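PDB 4RY8: periplasmic binding protein from Thermotoga lettingae TMO, which binds the sugar 5-methylthioribose and probably serves as the solute-binding component of a transporter for it. Local coordinates for residues V139-V144 against K152-W157; I159-W162 against K168-A171; S126-V131 against P283-R288; A175-G178 against A182-Q185. All blocks are in the same frame, centred on the assembly; numbering follows the deposited sequence.

Contact 1: residues V139-V144 against K152-W157. With SR1 (5-S-methyl-5-thio-alpha-D-ribofuranose), chain G.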
loop_
_atom_site.group_PDB
_atom_site.type_symbol
_atom_site.label_atom_id
_atom_site.label_comp_id
_atom_site.label_asym_id
_atom_site.label_seq_id
_atom_site.Cartn_x
_atom_site.Cartn_y
_atom_site.Cartn_z
ATOM N N VAL C 139 13.403 3.320 -16.685
ATOM C CA VAL C 139 13.059 4.380 -15.769
ATOM C C VAL C 139 14.263 5.147 -15.321
ATOM O O VAL C 139 15.268 4.524 -14.842
ATOM C CB VAL C 139 12.367 3.783 -14.507
ATOM C CG1 VAL C 139 11.967 4.890 -13.537
ATOM C CG2 VAL C 139 11.163 2.959 -14.925
ATOM N N ILE C 140 14.146 6.473 -15.440
ATOM C CA ILE C 140 15.001 7.462 -14.723
ATOM C C ILE C 140 14.399 7.756 -13.361
ATOM O O ILE C 140 13.321 8.310 -13.241
ATOM C CB ILE C 140 15.238 8.752 -15.522
ATOM C CG1 ILE C 140 15.985 8.376 -16.840
ATOM C CG2 ILE C 140 16.020 9.785 -14.679
ATOM C CD1 ILE C 140 16.030 9.432 -17.908
ATOM N N TYR C 141 15.099 7.342 -12.317
ATOM C CA TYR C 141 14.608 7.448 -10.936
ATOM C C TYR C 141 15.196 8.700 -10.312
ATOM O O TYR C 141 16.428 8.853 -10.226
ATOM C CB TYR C 141 15.109 6.248 -10.165
ATOM C CG TYR C 141 14.738 6.129 -8.697
ATOM C CD1 TYR C 141 13.453 6.402 -8.230
ATOM C CD2 TYR C 141 15.628 5.582 -7.806
ATOM C CE1 TYR C 141 13.143 6.240 -6.908
ATOM C CE2 TYR C 141 15.314 5.417 -6.487
ATOM C CZ TYR C 141 14.054 5.718 -6.050
ATOM O OH TYR C 141 13.742 5.492 -4.754
ATOM N N VAL C 142 14.338 9.575 -9.810
ATOM C CA VAL C 142 14.828 10.811 -9.192
ATOM C C VAL C 142 14.501 10.806 -7.704
ATOM O O VAL C 142 13.324 10.935 -7.269
ATOM C CB VAL C 142 14.287 12.052 -9.840
ATOM C CG1 VAL C 142 15.153 13.236 -9.447
ATOM C CG2 VAL C 142 14.167 11.902 -11.354
ATOM N N ASN C 143 15.553 10.579 -6.925
ATOM C CA ASN C 143 15.434 10.488 -5.490
ATOM C C ASN C 143 16.816 10.454 -4.922
ATOM O O ASN C 143 17.781 10.241 -5.667
ATOM C CB ASN C 143 14.677 9.209 -5.094
ATOM C CG ASN C 143 14.161 9.236 -3.667
ATOM O OD1 ASN C 143 14.040 10.296 -3.032
ATOM N ND2 ASN C 143 13.829 8.076 -3.161
ATOM N N VAL C 144 16.899 10.706 -3.611
ATOM C CA VAL C 144 18.176 10.764 -2.879
ATOM C C VAL C 144 17.994 10.197 -1.480
ATOM O O VAL C 144 16.907 10.291 -0.907
ATOM C CB VAL C 144 18.660 12.229 -2.750
ATOM C CG1 VAL C 144 18.374 13.001 -4.007
ATOM C CG2 VAL C 144 17.996 12.970 -1.603
ATOM N N LYS C 152 11.706 5.748 2.871
ATOM C CA LYS C 152 10.487 4.942 2.869
ATOM C C LYS C 152 9.975 4.710 1.417
ATOM O O LYS C 152 9.724 3.568 0.988
ATOM C CB LYS C 152 9.418 5.637 3.681
ATOM C CG LYS C 152 9.679 5.671 5.154
ATOM C CD LYS C 152 8.743 6.643 5.877
ATOM C CE LYS C 152 9.268 6.928 7.295
ATOM N NZ LYS C 152 8.413 7.880 8.092
ATOM N N ARG C 153 9.813 5.776 0.658
ATOM C CA ARG C 153 9.376 5.598 -0.733
ATOM C C ARG C 153 10.376 4.754 -1.500
ATOM O O ARG C 153 9.979 3.915 -2.304
ATOM C CB ARG C 153 9.228 6.906 -1.413
ATOM C CG ARG C 153 8.081 7.670 -0.790
ATOM C CD ARG C 153 8.074 9.149 -1.121
ATOM N NE ARG C 153 7.270 9.901 -0.142
ATOM C CZ ARG C 153 7.249 11.228 -0.014
ATOM N NH1 ARG C 153 7.964 11.988 -0.831
ATOM N NH2 ARG C 153 6.514 11.806 0.958
ATOM N N ASP C 154 11.671 4.952 -1.241
ATOM C CA ASP C 154 12.670 4.170 -2.001
ATOM C C ASP C 154 12.466 2.635 -1.880
ATOM O O ASP C 154 12.531 1.896 -2.881
ATOM C CB ASP C 154 14.066 4.581 -1.595
ATOM C CG ASP C 154 15.126 3.785 -2.302
ATOM O OD1 ASP C 154 15.390 3.974 -3.501
ATOM O OD2 ASP C 154 15.614 2.906 -1.634
ATOM N N LYS C 155 12.174 2.161 -0.664
ATOM C CA LYS C 155 11.983 0.732 -0.401
ATOM C C LYS C 155 10.914 0.124 -1.261
ATOM O O LYS C 155 10.983 -1.029 -1.696
ATOM C CB LYS C 155 11.675 0.503 1.073
ATOM C CG LYS C 155 12.823 0.763 2.043
ATOM C CD LYS C 155 13.945 -0.237 1.846
ATOM C CE LYS C 155 14.876 -0.289 3.042
ATOM N NZ LYS C 155 15.992 -1.254 2.831
ATOM N N MET C 156 9.858 0.910 -1.496
ATOM C CA MET C 156 8.749 0.435 -2.268
ATOM C C MET C 156 9.095 0.407 -3.736
ATOM O O MET C 156 8.657 -0.515 -4.423
ATOM C CB MET C 156 7.501 1.272 -1.954
ATOM C CG MET C 156 6.888 0.965 -0.585
ATOM S SD MET C 156 6.577 -0.778 -0.145
ATOM C CE MET C 156 5.138 -0.592 0.897
ATOM N N TRP C 157 9.951 1.329 -4.209
ATOM C CA TRP C 157 10.487 1.233 -5.563
ATOM C C TRP C 157 11.272 -0.059 -5.774
ATOM O O TRP C 157 11.112 -0.744 -6.789
ATOM C CB TRP C 157 11.312 2.467 -5.903
ATOM C CG TRP C 157 12.199 2.447 -7.158
ATOM C CD1 TRP C 157 13.558 2.679 -7.204
ATOM C CD2 TRP C 157 11.781 2.250 -8.514
ATOM N NE1 TRP C 157 14.004 2.645 -8.521
ATOM C CE2 TRP C 157 12.923 2.370 -9.334
ATOM C CE3 TRP C 157 10.539 1.971 -9.120
ATOM C CZ2 TRP C 157 12.864 2.207 -10.720
ATOM C CZ3 TRP C 157 10.492 1.823 -10.519
ATOM C CH2 TRP C 157 11.624 1.954 -11.294
HETATM C CS SR1 G . 13.383 16.544 0.861
HETATM S S SR1 G . 12.141 15.485 1.567
HETATM C C5 SR1 G . 10.827 16.033 0.452
HETATM C C4 SR1 G . 9.511 15.320 0.753
HETATM O O4 SR1 G . 9.213 15.595 2.083
HETATM C C1 SR1 G . 7.813 15.884 2.264
HETATM O O1 SR1 G . 7.287 14.889 3.075
HETATM C C2 SR1 G . 7.118 15.886 0.911
HETATM O O2 SR1 G . 6.141 14.840 0.658
HETATM C C3 SR1 G . 8.297 15.794 -0.038
HETATM O O3 SR1 G . 8.012 14.902 -1.106
#
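Y141 and N143 of strand 139-142 and its trailing loop face D154 and W157 of helix 152-157, which runs almost antiparallel to the strand (162°) with the axes 11.5 Å apart. The Y141 ring is clasped on both faces. W157 CD1 lies over its centre, 3.3 Å from Y141 CZ, the two ring planes tilted by 33°; the CB of N143 covers the rim of the opposite face. At the phenol end, Y141 OH donates to the anti lone pair of D154 OD1 (2.6 Å), ring and carboxylate nearly coplanar. The same hydroxyl accepts N143 ND2 at 3.0 Å, a straight bond in the amide plane, so two bonds set the hydroxyl proton's direction, while W157 and N143 CB on the two faces hold the ring's tilt. Farther along the indole, V139 CG1 meets W157 CH2 at 3.7 Å; NE1 of W157 turns to E169. One residue before D154, R153 sends an extended chain away from the strand to the sugar: NH1 donates to O3 of SR1 (2.9 Å) and NH2 to O2, and D118 forms a salt bridge with NH2. Strand 137-142 lies between strands 167-173 and 200-203, and helix 118-132 packs beside helix 148-163, S126 touching W157.

Contact 2: residues I159-W162 against K168-A171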
loop_
_atom_site.group_PDB
_atom_site.type_symbol
_atom_site.label_atom_id
_atom_site.label_comp_id
_atom_site.label_asym_id
_atom_site.label_seq_id
_atom_site.Cartn_x
_atom_site.Cartn_y
_atom_site.Cartn_z
ATOM N N ILE C 159 10.760 -2.843 -4.392
ATOM C CA ILE C 159 9.852 -3.977 -4.412
ATOM C C ILE C 159 9.123 -4.046 -5.748
ATOM O O ILE C 159 8.898 -5.146 -6.280
ATOM C CB ILE C 159 8.876 -3.930 -3.187
ATOM C CG1 ILE C 159 9.325 -4.913 -2.104
ATOM C CG2 ILE C 159 7.488 -4.369 -3.540
ATOM C CD1 ILE C 159 10.718 -4.689 -1.571
ATOM N N ILE C 160 8.749 -2.900 -6.282
ATOM C CA ILE C 160 8.202 -2.862 -7.637
ATOM C C ILE C 160 9.200 -3.415 -8.639
ATOM O O ILE C 160 8.813 -4.151 -9.543
ATOM C CB ILE C 160 7.769 -1.467 -8.089
ATOM C CG1 ILE C 160 6.274 -1.292 -7.831
ATOM C CG2 ILE C 160 8.007 -1.269 -9.584
ATOM C CD1 ILE C 160 5.910 -1.558 -6.398
ATOM N N LYS C 161 10.477 -3.087 -8.478
ATOM C CA LYS C 161 11.450 -3.684 -9.430
ATOM C C LYS C 161 11.538 -5.211 -9.325
ATOM O O LYS C 161 11.764 -5.922 -10.330
ATOM C CB LYS C 161 12.825 -3.045 -9.296
ATOM C CG LYS C 161 12.842 -1.597 -9.773
ATOM C CD LYS C 161 14.281 -1.096 -9.706
ATOM C CE LYS C 161 14.645 -0.716 -8.285
ATOM N NZ LYS C 161 16.089 -0.331 -8.171
ATOM N N TRP C 162 11.349 -5.715 -8.113
ATOM C CA TRP C 162 11.335 -7.143 -7.860
ATOM C C TRP C 162 10.089 -7.839 -8.482
ATOM O O TRP C 162 10.197 -8.876 -9.129
ATOM C CB TRP C 162 11.424 -7.399 -6.341
ATOM C CG TRP C 162 11.142 -8.777 -6.023
ATOM C CD1 TRP C 162 12.014 -9.836 -6.058
ATOM C CD2 TRP C 162 9.889 -9.296 -5.610
ATOM N NE1 TRP C 162 11.362 -10.985 -5.712
ATOM C CE2 TRP C 162 10.051 -10.683 -5.429
ATOM C CE3 TRP C 162 8.628 -8.716 -5.384
ATOM C CZ2 TRP C 162 9.003 -11.508 -5.026
ATOM C CZ3 TRP C 162 7.603 -9.520 -4.979
ATOM C CH2 TRP C 162 7.781 -10.906 -4.806
ATOM N N LYS C 168 12.818 -1.322 -15.363
ATOM C CA LYS C 168 14.277 -1.289 -15.139
ATOM C C LYS C 168 14.695 0.105 -14.683
ATOM O O LYS C 168 14.227 1.087 -15.221
ATOM C CB LYS C 168 15.070 -1.592 -16.418
ATOM C CG LYS C 168 14.768 -2.905 -17.107
ATOM C CD LYS C 168 15.412 -4.068 -16.392
ATOM C CE LYS C 168 15.040 -5.390 -17.055
ATOM N NZ LYS C 168 15.689 -5.573 -18.380
ATOM N N GLU C 169 15.600 0.191 -13.708
ATOM C CA GLU C 169 16.161 1.471 -13.343
ATOM C C GLU C 169 17.349 1.653 -14.267
ATOM O O GLU C 169 18.251 0.855 -14.245
ATOM C CB GLU C 169 16.606 1.489 -11.875
ATOM C CG GLU C 169 17.184 2.832 -11.432
ATOM C CD GLU C 169 17.454 2.936 -9.940
ATOM O OE1 GLU C 169 16.631 2.527 -9.077
ATOM O OE2 GLU C 169 18.506 3.492 -9.619
ATOM N N VAL C 170 17.330 2.668 -15.112
ATOM C CA VAL C 170 18.469 2.927 -15.993
ATOM C C VAL C 170 19.325 4.116 -15.531
ATOM O O VAL C 170 20.445 4.283 -16.014
ATOM C CB VAL C 170 18.037 3.144 -17.455
ATOM C CG1 VAL C 170 17.223 1.961 -17.960
ATOM C CG2 VAL C 170 17.271 4.447 -17.604
ATOM N N ALA C 171 18.797 4.938 -14.629
ATOM C CA ALA C 171 19.553 5.984 -13.923
ATOM C C ALA C 171 18.849 6.389 -12.643
ATOM O O ALA C 171 17.585 6.372 -12.574
ATOM C CB ALA C 171 19.787 7.212 -14.787
#
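K161 and E169 meet through a single salt bridge, K161 NZ to E169 OE1 at 3.0 Å. The ammonium group approaches from above the carboxylate plane, 49° out of it. Behind the charged ends the aliphatic parts run near each other, with K161 CD 4.1 Å from E169 CB, and the whole meeting buries just 101 Å². The bend in the lysine chain at its third torsion (chi3 -80°) turns CE and NZ away from the strand backbone, alongside the glutamate chain toward its carboxylate. E169 reaches out with CG anti to its backbone N (chi1 -179°) and remains extended beyond CG. The segments belong to a beta-alpha-beta unit, strand 137-142, helix 148-163 and strand 167-173, and the bridge ties the last part of the helix to the outermost strand of this sheet, across the short turn that joins them. Each charged end has a second partner on the helix. OE1 of E169 also accepts the indole N-H of W157, so two donors converge on one oxygen and would tend to stabilise the ionised carboxylate. K161 NZ donates to OE1 of Q158 as well, which steadies the ammonium from within its own helix. One step farther out, the same oxygen, E169 OE1, also packs against the ring of Y141, and backbone bonds from K168 and V170 to V139 hold the strand edge in line. Another face of the same helical turn meets the second subunit: I159 packs on I159 of that subunit, and W162 makes a cation-pi contact with its K155.

Contact 3: residues S126-V131 against P283-R288; sequences SKQLAV and PQLITR
The flat amide of Q128 has both methyls of L285 over one of its faces, with CD1 almost directly above the amide carbon, 3.8 Å from Q128 CD. L285 CD2 is shifted toward the oxygen and nitrogen, 3.6 Å from Q128 OE1. Beyond the nitrogen, and displaced to the same side of the plane, lies the methyl of T287, with Q128 NE2 to T287 CG2 at 3.9 Å. The contact across the segments is therefore van der Waals in kind, a polar amide laid over a branched apolar tip. The Q128 chain leaves the helix with CG anti to the backbone N and bends at its second torsion (chi2 76°), which swings the amide round to lie over the leucine. T287 divides its two branches: OG1 caps the backbone N of F290 at the start of helix 288-293, leaving CG2 turned to the glutamine. Next to Q128, K127 forms a salt bridge with D117 of the second subunit. Backbone bonds from Q284 and I286 to strand 247-252 place 284-287 as the antiparallel edge strand of its sheet. The chain has just passed from strand 278-280 of the other sheet into 284-287; such repeated crossings between two alpha/beta domains are the hallmark of the periplasmic binding protein fold.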
loop_
_atom_site.group_PDB
_atom_site.type_symbol
_atom_site.label_atom_id
_atom_site.label_comp_id
_atom_site.label_asym_id
_atom_site.label_seq_id
_atom_site.Cartn_x
_atom_site.Cartn_y
_atom_site.Cartn_z
ATOM N N SER C 126 4.807 3.884 -7.615
ATOM C CA SER C 126 5.639 2.938 -8.369
ATOM C C SER C 126 4.813 1.875 -9.147
ATOM O O SER C 126 5.120 1.597 -10.313
ATOM C CB SER C 126 6.779 2.273 -7.479
ATOM O OG SER C 126 7.433 3.228 -6.680
ATOM N N LYS C 127 3.787 1.303 -8.517
ATOM C CA LYS C 127 2.830 0.394 -9.181
ATOM C C LYS C 127 2.080 1.067 -10.334
ATOM O O LYS C 127 1.834 0.417 -11.335
ATOM C CB LYS C 127 1.762 -0.142 -8.226
ATOM C CG LYS C 127 0.532 -0.660 -8.994
ATOM C CD LYS C 127 -0.548 -1.223 -8.121
ATOM C CE LYS C 127 -1.507 -0.183 -7.638
ATOM N NZ LYS C 127 -2.341 -0.710 -6.530
ATOM N N GLN C 128 1.749 2.353 -10.194
ATOM C CA GLN C 128 1.000 3.071 -11.257
ATOM C C GLN C 128 1.883 3.125 -12.520
ATOM O O GLN C 128 1.435 2.871 -13.618
ATOM C CB GLN C 128 0.676 4.472 -10.792
ATOM C CG GLN C 128 -0.162 5.285 -11.751
ATOM C CD GLN C 128 -1.577 4.852 -11.695
ATOM O OE1 GLN C 128 -1.896 3.863 -11.027
ATOM N NE2 GLN C 128 -2.449 5.593 -12.360
ATOM N N LEU C 129 3.181 3.399 -12.335
ATOM C CA LEU C 129 4.091 3.391 -13.439
ATOM C C LEU C 129 4.132 1.961 -14.053
ATOM O O LEU C 129 4.080 1.803 -15.270
ATOM C CB LEU C 129 5.502 3.849 -12.972
ATOM C CG LEU C 129 6.596 3.980 -14.045
ATOM C CD1 LEU C 129 7.766 4.783 -13.509
ATOM C CD2 LEU C 129 7.100 2.636 -14.513
ATOM N N ALA C 130 4.272 0.936 -13.215
ATOM C CA ALA C 130 4.438 -0.449 -13.666
ATOM C C ALA C 130 3.299 -0.922 -14.495
ATOM O O ALA C 130 3.478 -1.398 -15.579
ATOM C CB ALA C 130 4.620 -1.354 -12.459
ATOM N N VAL C 131 2.108 -0.757 -13.962
ATOM C CA VAL C 131 0.888 -1.069 -14.667
ATOM C C VAL C 131 0.669 -0.238 -15.983
ATOM O O VAL C 131 0.232 -0.789 -17.006
ATOM C CB VAL C 131 -0.309 -0.919 -13.686
ATOM C CG1 VAL C 131 -1.644 -0.997 -14.414
ATOM C CG2 VAL C 131 -0.210 -1.986 -12.621
ATOM N N PRO C 283 -2.758 9.263 1.672
ATOM C CA PRO C 283 -2.403 9.869 0.393
ATOM C C PRO C 283 -3.244 9.382 -0.727
ATOM O O PRO C 283 -3.775 8.278 -0.647
ATOM C CB PRO C 283 -0.999 9.314 0.123
ATOM C CG PRO C 283 -1.105 7.945 0.711
ATOM C CD PRO C 283 -1.931 8.065 1.955
ATOM N N GLN C 284 -3.301 10.146 -1.807
ATOM C CA GLN C 284 -4.244 9.850 -2.884
ATOM C C GLN C 284 -3.572 9.885 -4.218
ATOM O O GLN C 284 -2.852 10.831 -4.501
ATOM C CB GLN C 284 -5.356 10.912 -2.978
ATOM C CG GLN C 284 -6.029 11.301 -1.675
ATOM C CD GLN C 284 -6.790 10.170 -1.026
ATOM O OE1 GLN C 284 -7.375 9.326 -1.704
ATOM N NE2 GLN C 284 -6.779 10.147 0.320
ATOM N N LEU C 285 -3.918 8.919 -5.067
ATOM C CA LEU C 285 -3.604 8.938 -6.496
ATOM C C LEU C 285 -4.385 10.024 -7.245
ATOM O O LEU C 285 -5.632 10.131 -7.163
ATOM C CB LEU C 285 -3.850 7.550 -7.127
ATOM C CG LEU C 285 -3.527 7.332 -8.628
ATOM C CD1 LEU C 285 -2.042 7.492 -8.952
ATOM C CD2 LEU C 285 -4.006 5.948 -9.059
ATOM N N ILE C 286 -3.642 10.843 -7.972
ATOM C CA ILE C 286 -4.204 11.967 -8.708
ATOM C C ILE C 286 -3.640 11.910 -10.116
ATOM O O ILE C 286 -2.490 12.230 -10.320
ATOM C CB ILE C 286 -3.828 13.316 -8.037
ATOM C CG1 ILE C 286 -4.397 13.363 -6.603
ATOM C CG2 ILE C 286 -4.396 14.459 -8.889
ATOM C CD1 ILE C 286 -3.683 14.275 -5.652
ATOM N N THR C 287 -4.445 11.510 -11.093
ATOM C CA THR C 287 -3.958 11.410 -12.472
ATOM C C THR C 287 -4.219 12.699 -13.277
ATOM O O THR C 287 -5.132 13.468 -12.969
ATOM C CB THR C 287 -4.565 10.189 -13.195
ATOM O OG1 THR C 287 -5.933 10.452 -13.510
ATOM C CG2 THR C 287 -4.498 8.923 -12.349
ATOM N N ARG C 288 -3.372 12.934 -14.283
ATOM C CA ARG C 288 -3.560 14.063 -15.192
ATOM C C ARG C 288 -4.947 13.989 -15.837
ATOM O O ARG C 288 -5.610 15.010 -16.023
ATOM C CB ARG C 288 -2.479 14.060 -16.278
ATOM C CG ARG C 288 -2.766 15.031 -17.392
ATOM C CD ARG C 288 -1.647 15.195 -18.396
ATOM N NE ARG C 288 -1.887 16.412 -19.162
ATOM C CZ ARG C 288 -2.825 16.554 -20.091
ATOM N NH1 ARG C 288 -3.629 15.553 -20.418
ATOM N NH2 ARG C 288 -2.955 17.708 -20.706
#

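Contact 4: residues A175-G178 against A182-Q185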
loop_
_atom_site.group_PDB
_atom_site.type_symbol
_atom_site.label_atom_id
_atom_site.label_comp_id
_atom_site.label_asym_id
_atom_site.label_seq_id
_atom_site.Cartn_x
_atom_site.Cartn_y
_atom_site.Cartn_z
ATOM N N ALA C 175 19.633 15.558 -6.133
ATOM C CA ALA C 175 20.174 16.056 -4.886
ATOM C C ALA C 175 19.254 17.147 -4.389
ATOM O O ALA C 175 18.618 17.854 -5.179
ATOM C CB ALA C 175 21.582 16.594 -5.097
ATOM N N VAL C 176 19.197 17.293 -3.075
ATOM C CA VAL C 176 18.415 18.340 -2.436
ATOM C C VAL C 176 19.365 19.507 -2.158
ATOM O O VAL C 176 20.247 19.393 -1.331
ATOM C CB VAL C 176 17.802 17.845 -1.103
ATOM C CG1 VAL C 176 17.094 18.991 -0.378
ATOM C CG2 VAL C 176 16.861 16.678 -1.360
ATOM N N THR C 177 19.168 20.633 -2.834
ATOM C CA THR C 177 20.195 21.666 -2.893
ATOM C C THR C 177 19.783 23.033 -2.395
ATOM O O THR C 177 20.642 23.879 -2.221
ATOM C CB THR C 177 20.639 21.890 -4.350
ATOM O OG1 THR C 177 19.507 22.329 -5.128
ATOM C CG2 THR C 177 21.224 20.615 -4.942
ATOM N N GLY C 178 18.488 23.299 -2.226
ATOM C CA GLY C 178 18.047 24.690 -2.138
ATOM C C GLY C 178 17.570 25.313 -3.446
ATOM O O GLY C 178 16.848 26.310 -3.442
ATOM N N ALA C 182 15.494 23.483 -10.368
ATOM C CA ALA C 182 16.495 23.957 -11.346
ATOM C C ALA C 182 17.711 23.019 -11.462
ATOM O O ALA C 182 18.222 22.757 -12.576
ATOM C CB ALA C 182 16.958 25.383 -11.008
ATOM N N ASP C 183 18.190 22.508 -10.341
ATOM C CA ASP C 183 19.325 21.575 -10.434
ATOM C C ASP C 183 18.914 20.221 -11.040
ATOM O O ASP C 183 19.673 19.616 -11.800
ATOM C CB ASP C 183 20.027 21.426 -9.075
ATOM C CG ASP C 183 20.638 22.762 -8.579
ATOM O OD1 ASP C 183 21.060 23.616 -9.420
ATOM O OD2 ASP C 183 20.685 22.944 -7.335
ATOM N N THR C 184 17.698 19.775 -10.759
ATOM C CA THR C 184 17.175 18.523 -11.343
ATOM C C THR C 184 16.910 18.679 -12.853
ATOM O O THR C 184 17.011 17.735 -13.605
ATOM C CB THR C 184 15.867 18.078 -10.672
ATOM O OG1 THR C 184 15.995 18.116 -9.241
ATOM C CG2 THR C 184 15.497 16.673 -11.097
ATOM N N GLN C 185 16.580 19.880 -13.304
ATOM C CA GLN C 185 16.421 20.077 -14.732
ATOM C C GLN C 185 17.760 19.807 -15.439
ATOM O O GLN C 185 17.831 19.138 -16.462
ATOM C CB GLN C 185 15.956 21.485 -15.032
ATOM C CG GLN C 185 15.635 21.645 -16.508
ATOM C CD GLN C 185 14.924 22.918 -16.827
ATOM O OE1 GLN C 185 14.341 23.551 -15.960
ATOM N NE2 GLN C 185 14.989 23.306 -18.069
HETATM O O HOH W 1 18.514 17.635 -8.090
#
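The T177 side chain points at the carboxylate of D183, its CB already 3.2 Å from D183 OD2. Of the two branches, T177 CG2 passes 3.4 Å from the same D183 OD2. The other, T177 OG1, set between the backbone N and the carbonyl carbon (chi1 61°), donates its proton to D183 OD2 at 2.6 Å. That short bond arrives on the anti side of the carboxylate, 17° out of its plane. OG1 also accepts from the backbone N of S179, two residues on, which makes an ST turn leading into helix 180-194; the hydroxyl thus links the turn and the first helical turn, where D183 stands. The nearby helix N-terminus would probably help to keep D183 ionised. A water joins the segments a second time, accepting from A175 N (3.1 Å) and donating to T184 OG1 (2.8 Å). T184 OG1 itself bonds to the carbonyl of T180. On the chain side turned away from the helix, V176 packs against V144, F147 and W205, the last two being residues of the sugar pocket, and the backbone N of G178 donates to E26.

In the fold
Contacts 1 and 2 share helix 148-163 and the neighbouring strands 137-142 and 167-173; their centres are about 9 Å apart, and Y141 N to A171 O (2.7 Å, a probable hydrogen bond) joins the strands. Helix 118-132, which carries the 126-131 segment of contact 3, also packs on helix 148-163, with S126 OG 3.8 Å from W157 CA. Contact 4 follows contact 2 in sequence but meets contact 1 instead, where V142 CG1 lies 3.8 Å from T184 CG2. Of the four, contact 1 reaches the sugar, through R153; H79, D103, Q116 and D231 bond to it as well. The T177 side chain of contact 4 stays about 10 Å from it.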